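Local coordinates for protein transcriptional regulator (PDB 5JUF) that probably acts as a DNA-binding, quorum-sensing transcriptional activator that switches on competence in response to a signalling peptide of the ComRS system, at residues A[65-69]-A[70-74]. Sequence-based numbering, arbitrary orientation.
Sequences ELLDQ and DNITI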
ATOM      1  N   GLU A  65      -5.098   5.637  31.509  1.00 47.53           N
ATOM      2  CA  GLU A  65      -3.937   5.831  32.369  1.00 46.24           C
ATOM      3  C   GLU A  65      -2.706   6.195  31.554  1.00 48.04           C
ATOM      4  O   GLU A  65      -1.974   7.127  31.902  1.00 57.44           O
ATOM      5  CB  GLU A  65      -3.677   4.569  33.190  1.00 51.49           C
ATOM      6  CG  GLU A  65      -4.718   4.314  34.263  1.00 63.86           C
ATOM      7  CD  GLU A  65      -4.528   2.976  34.946  1.00 64.39           C
ATOM      8  OE1 GLU A  65      -4.638   1.941  34.263  1.00 54.19           O
ATOM      9  OE2 GLU A  65      -4.257   2.958  36.163  1.00 72.71           O
ATOM     10  N   LEU A  66      -2.458   5.468  30.461  1.00 39.68           N
ATOM     11  CA  LEU A  66      -1.279   5.758  29.656  1.00 37.70           C
ATOM     12  C   LEU A  66      -1.371   7.111  28.970  1.00 37.79           C
ATOM     13  O   LEU A  66      -0.337   7.681  28.606  1.00 44.13           O
ATOM     14  CB  LEU A  66      -1.053   4.655  28.612  1.00 36.65           C
ATOM     15  CG  LEU A  66      -0.713   3.248  29.128  1.00 32.12           C
ATOM     16  CD1 LEU A  66      -0.300   2.331  27.974  1.00 29.83           C
ATOM     17  CD2 LEU A  66       0.382   3.306  30.178  1.00 32.69           C
ATOM     18  N   LEU A  67      -2.575   7.631  28.767  1.00 35.50           N
ATOM     19  CA  LEU A  67      -2.731   8.921  28.111  1.00 39.85           C
ATOM     20  C   LEU A  67      -2.716  10.082  29.090  1.00 46.35           C
ATOM     21  O   LEU A  67      -2.250  11.171  28.736  1.00 42.84           O
ATOM     22  CB  LEU A  67      -4.033   8.943  27.304  1.00 39.73           C
ATOM     23  CG  LEU A  67      -3.934   8.050  26.061  1.00 43.40           C
ATOM     24  CD1 LEU A  67      -5.230   8.015  25.296  1.00 41.10           C
ATOM     25  CD2 LEU A  67      -2.797   8.519  25.172  1.00 40.02           C
ATOM     26  N   ASP A  68      -3.183   9.859  30.319  1.00 48.48           N
ATOM     27  CA  ASP A  68      -3.427  10.935  31.269  1.00 51.80           C
ATOM     28  C   ASP A  68      -4.287  11.990  30.588  1.00 50.74           C
ATOM     29  O   ASP A  68      -5.399  11.690  30.142  1.00 53.54           O
ATOM     30  CB  ASP A  68      -2.112  11.528  31.782  1.00 52.95           C
ATOM     31  CG  ASP A  68      -2.270  12.260  33.109  1.00 59.87           C
ATOM     32  OD1 ASP A  68      -3.413  12.631  33.477  1.00 50.02           O
ATOM     33  OD2 ASP A  68      -1.237  12.458  33.786  1.00 62.15           O
ATOM     34  N   GLN A  69      -3.770  13.212  30.462  1.00 49.47           N
ATOM     35  CA  GLN A  69      -4.487  14.292  29.793  1.00 56.90           C
ATOM     36  C   GLN A  69      -4.086  14.458  28.335  1.00 52.01           C
ATOM     37  O   GLN A  69      -4.547  15.399  27.686  1.00 57.06           O
ATOM     38  CB  GLN A  69      -4.273  15.616  30.534  1.00 60.63           C
ATOM     39  CG  GLN A  69      -4.855  15.632  31.938  1.00 71.33           C
ATOM     40  CD  GLN A  69      -6.349  15.362  31.952  1.00 80.67           C
ATOM     41  OE1 GLN A  69      -6.785  14.235  32.191  1.00 80.31           O
ATOM     42  NE2 GLN A  69      -7.142  16.397  31.691  1.00 87.58           N
ATOM     43  N   ASP A  70      -3.238  13.580  27.811  1.00 43.95           N
ATOM     44  CA  ASP A  70      -2.858  13.649  26.409  1.00 45.20           C
ATOM     45  C   ASP A  70      -3.998  13.161  25.522  1.00 52.63           C
ATOM     46  O   ASP A  70      -4.750  12.249  25.876  1.00 55.48           O
ATOM     47  CB  ASP A  70      -1.598  12.820  26.149  1.00 43.11           C
ATOM     48  CG  ASP A  70      -0.378  13.367  26.871  1.00 46.67           C
ATOM     49  OD1 ASP A  70      -0.295  14.601  27.061  1.00 51.72           O
ATOM     50  OD2 ASP A  70       0.495  12.561  27.259  1.00 51.44           O
ATOM     51  N   ASN A  71      -4.111  13.779  24.352  1.00 57.88           N
ATOM     52  CA  ASN A  71      -5.182  13.508  23.399  1.00 57.62           C
ATOM     53  C   ASN A  71      -4.543  13.075  22.084  1.00 55.61           C
ATOM     54  O   ASN A  71      -3.892  13.883  21.415  1.00 63.03           O
ATOM     55  CB  ASN A  71      -6.050  14.753  23.210  1.00 57.99           C
ATOM     56  CG  ASN A  71      -7.334  14.467  22.461  1.00 64.05           C
ATOM     57  OD1 ASN A  71      -7.418  13.513  21.691  1.00 64.00           O
ATOM     58  ND2 ASN A  71      -8.349  15.298  22.686  1.00 68.68           N
ATOM     59  N   ILE A  72      -4.719  11.810  21.714  1.00 47.31           N
ATOM     60  CA  ILE A  72      -4.192  11.307  20.456  1.00 43.40           C
ATOM     61  C   ILE A  72      -5.269  11.258  19.369  1.00 44.77           C
ATOM     62  O   ILE A  72      -5.087  10.581  18.361  1.00 44.17           O
ATOM     63  CB  ILE A  72      -3.524   9.932  20.620  1.00 49.51           C
ATOM     64  CG1 ILE A  72      -4.556   8.856  20.964  1.00 54.11           C
ATOM     65  CG2 ILE A  72      -2.435   9.987  21.661  1.00 44.74           C
ATOM     66  CD1 ILE A  72      -4.009   7.444  20.851  1.00 45.11           C
ATOM     67  N   THR A  73      -6.392  11.955  19.557  1.00 46.46           N
ATOM     68  CA  THR A  73      -7.435  11.953  18.533  1.00 48.63           C
ATOM     69  C   THR A  73      -6.880  12.496  17.223  1.00 44.93           C
ATOM     70  O   THR A  73      -6.315  13.594  17.186  1.00 49.28           O
ATOM     71  CB  THR A  73      -8.641  12.786  18.976  1.00 49.87           C
ATOM     72  OG1 THR A  73      -9.282  12.144  20.085  1.00 57.53           O
ATOM     73  CG2 THR A  73      -9.635  12.929  17.833  1.00 44.33           C
ATOM     74  N   ILE A  74      -7.010  11.716  16.156  1.00 37.46           N
ATOM     75  CA  ILE A  74      -6.595  12.146  14.822  1.00 35.79           C
ATOM     76  C   ILE A  74      -7.769  12.895  14.198  1.00 42.39           C
ATOM     77  O   ILE A  74      -8.857  12.316  14.074  1.00 47.22           O
ATOM     78  CB  ILE A  74      -6.159  10.966  13.946  1.00 33.08           C
ATOM     79  CG1 ILE A  74      -4.920  10.277  14.533  1.00 35.88           C
ATOM     80  CG2 ILE A  74      -5.813  11.458  12.530  1.00 30.65           C
ATOM     81  CD1 ILE A  74      -4.583   8.962  13.853  1.00 32.72           C
TER
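D70 meets L67 where helix 63-67 ends and the chain reverses through a type II' beta turn from L67 to D70. The turn is closed by D70 N donating to L67 O at 2.8 Å; the N-H points fairly straight at the oxygen (154°), but the nitrogen lies well above the carbonyl plane. D68, at the second position of the turn, takes the positive phi that this turn type demands and that ends the helix; Asp is among the non-glycine residues that tolerate it better. The side chain of D70 lies beside the same carbonyl, its CB 3.1 Å from L67 O. Its CG is anti to its own carbonyl carbon (chi1 -65°), and OD2 is turned to R10 in a salt bridge and to S6 OG in a hydrogen bond, a paired role that a short carboxylate fills well. R10 also donates to L66 O, so one guanidinium ties the helix end to the turn. The CB of N71 points away from residues 65-69, and the side chain builds an Asx turn, its short amide giving OD1 the right reach. I72 sets its CG2 branch 3.8 Å from L67 CD2, the two side chains crossing at about a right angle. Apolar side chains suit both positions, because each packs on I7 of helix 3-17 and L52 of helix 49-59. T73 then gives N71 OD1 its two donors: N at 2.8 Å and, in the amide plane on a lone pair, OG1, also at 2.8 Å. The linker thus lies against the helix-turn-helix domain, while I74 touches P116 and the chain continues into helix 76-86, within the ComR tetratricopeptide region.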